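Local atomic coordinates of citrate lyase (Yersinia pestis, PDB entry 3QLL), a protein that is a putative citrate lyase beta subunit, probably a magnesium-dependent lyase. Residues R46-T51 against P103-I108. Numbering follows the deposited sequence.
Sequences RSWLFT and PLALRI
Phe50 and Arg107 meet inside the barrel with their side chains crossing at about a right angle. CE1 of Phe50 lies over one face of the guanidinium, toward its rim, 3.6 Å from Arg107 CZ and equally close to NH1. The two planes are tilted by 34°, so the groups lean together rather than stack flat. This leaves the N-H bonds of the cation available for polar partners: Arg107 NE forms a salt bridge with Asp73, on the strand that runs between the two segments. Arginine suits the place because its flat head can pack against an aromatic side chain while its NE pairs with an acid. Its chain leaves with CG anti to the backbone N (chi1 176°), and the bend at chi3 (80°) turns NE and the guanidinium toward the ring, NE lying 3.7 Å from Phe50 CE1.

Two residues earlier on each strand, the indole of Trp48 reaches across to Ala105, CZ3 lying 4.1 Å from CB. The small methyl group leaves room for the broad ring, which also meets Tyr132, while Trp48 NE1 is satisfied by a hydrogen bond to Thr45 OG1.

No hydrogen bond joins the segments, whose CA atoms come no nearer than 8.6 Å, at Phe50 and Arg107; strand 69-73 separates them in the sheet. Such contacts between next-but-one strands, made by side chains that meet in the barrel interior, are characteristic of the interior of a parallel eight-stranded beta/alpha (TIM) barrel. Here they lead to the predicted active site, where Arg107 probably binds substrate near the likely magnesium ligands Glu165 and Asp192.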
loop_
_atom_site.group_PDB
_atom_site.type_symbol
_atom_site.label_atom_id
_atom_site.label_comp_id
_atom_site.label_asym_id
_atom_site.label_seq_id
_atom_site.Cartn_x
_atom_site.Cartn_y
_atom_site.Cartn_z
ATOM N N ARG A 46 -8.192 -25.237 -1.641
ATOM C CA ARG A 46 -8.829 -24.267 -0.752
ATOM C C ARG A 46 -8.131 -24.286 0.610
ATOM O O ARG A 46 -8.006 -23.242 1.265
ATOM C CB ARG A 46 -10.317 -24.580 -0.562
ATOM C CG ARG A 46 -11.129 -24.630 -1.831
ATOM C CD ARG A 46 -12.345 -25.511 -1.700
ATOM N NE ARG A 46 -11.986 -26.875 -1.313
ATOM C CZ ARG A 46 -12.867 -27.831 -1.005
ATOM N NH1 ARG A 46 -14.178 -27.574 -1.037
ATOM N NH2 ARG A 46 -12.437 -29.044 -0.663
ATOM N N SER A 47 -7.755 -25.487 1.056
ATOM C CA SER A 47 -7.158 -25.690 2.377
ATOM C C SER A 47 -5.761 -26.310 2.318
ATOM O O SER A 47 -5.554 -27.336 1.691
ATOM C CB SER A 47 -8.069 -26.577 3.253
ATOM O OG SER A 47 -8.600 -27.664 2.515
ATOM N N TRP A 48 -4.826 -25.691 3.002
ATOM C CA TRP A 48 -3.485 -26.232 3.151
ATOM C C TRP A 48 -3.180 -26.481 4.620
ATOM O O TRP A 48 -3.107 -25.541 5.410
ATOM C CB TRP A 48 -2.444 -25.268 2.562
ATOM C CG TRP A 48 -2.560 -25.123 1.083
ATOM C CD1 TRP A 48 -3.638 -24.638 0.389
ATOM C CD2 TRP A 48 -1.559 -25.415 0.109
ATOM N NE1 TRP A 48 -3.377 -24.631 -0.947
ATOM C CE2 TRP A 48 -2.102 -25.084 -1.157
ATOM C CE3 TRP A 48 -0.249 -25.902 0.179
ATOM C CZ2 TRP A 48 -1.392 -25.253 -2.352
ATOM C CZ3 TRP A 48 0.460 -26.079 -1.007
ATOM C CH2 TRP A 48 -0.110 -25.750 -2.256
ATOM N N LEU A 49 -2.990 -27.736 4.989
ATOM C CA LEU A 49 -2.815 -28.092 6.401
ATOM C C LEU A 49 -1.373 -28.399 6.725
ATOM O O LEU A 49 -0.800 -29.354 6.178
ATOM C CB LEU A 49 -3.683 -29.279 6.768
ATOM C CG LEU A 49 -3.631 -29.744 8.220
ATOM C CD1 LEU A 49 -4.079 -28.714 9.303
ATOM C CD2 LEU A 49 -4.466 -31.007 8.275
ATOM N N PHE A 50 -0.814 -27.627 7.657
ATOM C CA PHE A 50 0.529 -27.879 8.178
ATOM C C PHE A 50 0.445 -28.992 9.211
ATOM O O PHE A 50 -0.294 -28.883 10.172
ATOM C CB PHE A 50 1.131 -26.625 8.835
ATOM C CG PHE A 50 1.574 -25.567 7.877
ATOM C CD1 PHE A 50 2.772 -25.697 7.178
ATOM C CD2 PHE A 50 0.813 -24.408 7.694
ATOM C CE1 PHE A 50 3.190 -24.709 6.305
ATOM C CE2 PHE A 50 1.239 -23.406 6.822
ATOM C CZ PHE A 50 2.425 -23.563 6.127
ATOM N N THR A 51 1.199 -30.063 9.004
ATOM C CA THR A 51 1.414 -31.020 10.076
ATOM C C THR A 51 2.906 -31.351 10.216
ATOM O O THR A 51 3.591 -31.661 9.231
ATOM C CB THR A 51 0.603 -32.336 9.837
ATOM O OG1 THR A 51 0.846 -32.836 8.513
ATOM C CG2 THR A 51 -0.877 -32.060 9.971
ATOM N N PRO A 103 -2.592 -34.798 -3.151
ATOM C CA PRO A 103 -1.349 -34.041 -3.359
ATOM C C PRO A 103 -0.658 -33.685 -2.041
ATOM O O PRO A 103 -1.320 -33.428 -1.024
ATOM C CB PRO A 103 -1.827 -32.783 -4.082
ATOM C CG PRO A 103 -3.213 -32.587 -3.612
ATOM C CD PRO A 103 -3.786 -33.970 -3.396
ATOM N N LEU A 104 0.671 -33.705 -2.067
ATOM C CA LEU A 104 1.455 -33.596 -0.857
ATOM C C LEU A 104 2.423 -32.430 -0.957
ATOM O O LEU A 104 3.057 -32.224 -1.994
ATOM C CB LEU A 104 2.227 -34.888 -0.646
ATOM C CG LEU A 104 2.949 -35.035 0.685
ATOM C CD1 LEU A 104 1.950 -34.954 1.821
ATOM C CD2 LEU A 104 3.672 -36.358 0.719
ATOM N N ALA A 105 2.549 -31.670 0.121
ATOM C CA ALA A 105 3.489 -30.548 0.150
ATOM C C ALA A 105 4.549 -30.797 1.202
ATOM O O ALA A 105 4.307 -31.519 2.177
ATOM C CB ALA A 105 2.755 -29.220 0.423
ATOM N N LEU A 106 5.743 -30.265 0.984
ATOM C CA LEU A 106 6.774 -30.343 2.017
ATOM C C LEU A 106 7.377 -28.964 2.281
ATOM O O LEU A 106 8.038 -28.407 1.434
ATOM C CB LEU A 106 7.880 -31.314 1.592
ATOM C CG LEU A 106 9.094 -31.453 2.515
ATOM C CD1 LEU A 106 8.793 -32.129 3.874
ATOM C CD2 LEU A 106 10.210 -32.201 1.793
ATOM N N ARG A 107 7.203 -28.447 3.487
ATOM C CA ARG A 107 7.927 -27.261 3.868
ATOM C C ARG A 107 9.253 -27.613 4.523
ATOM O O ARG A 107 9.308 -28.138 5.661
ATOM C CB ARG A 107 7.111 -26.391 4.808
ATOM C CG ARG A 107 7.933 -25.201 5.271
ATOM C CD ARG A 107 7.073 -24.155 5.934
ATOM N NE ARG A 107 6.759 -24.517 7.319
ATOM C CZ ARG A 107 6.125 -23.709 8.163
ATOM N NH1 ARG A 107 5.664 -22.534 7.758
ATOM N NH2 ARG A 107 5.876 -24.113 9.390
ATOM N N ILE A 108 10.331 -27.307 3.812
ATOM C CA ILE A 108 11.668 -27.512 4.357
ATOM C C ILE A 108 12.039 -26.317 5.183
ATOM O O ILE A 108 11.341 -25.308 5.199
ATOM C CB ILE A 108 12.701 -27.703 3.250
ATOM C CG1 ILE A 108 12.744 -26.465 2.355
ATOM C CG2 ILE A 108 12.350 -28.909 2.409
ATOM C CD1 ILE A 108 13.757 -26.542 1.255
#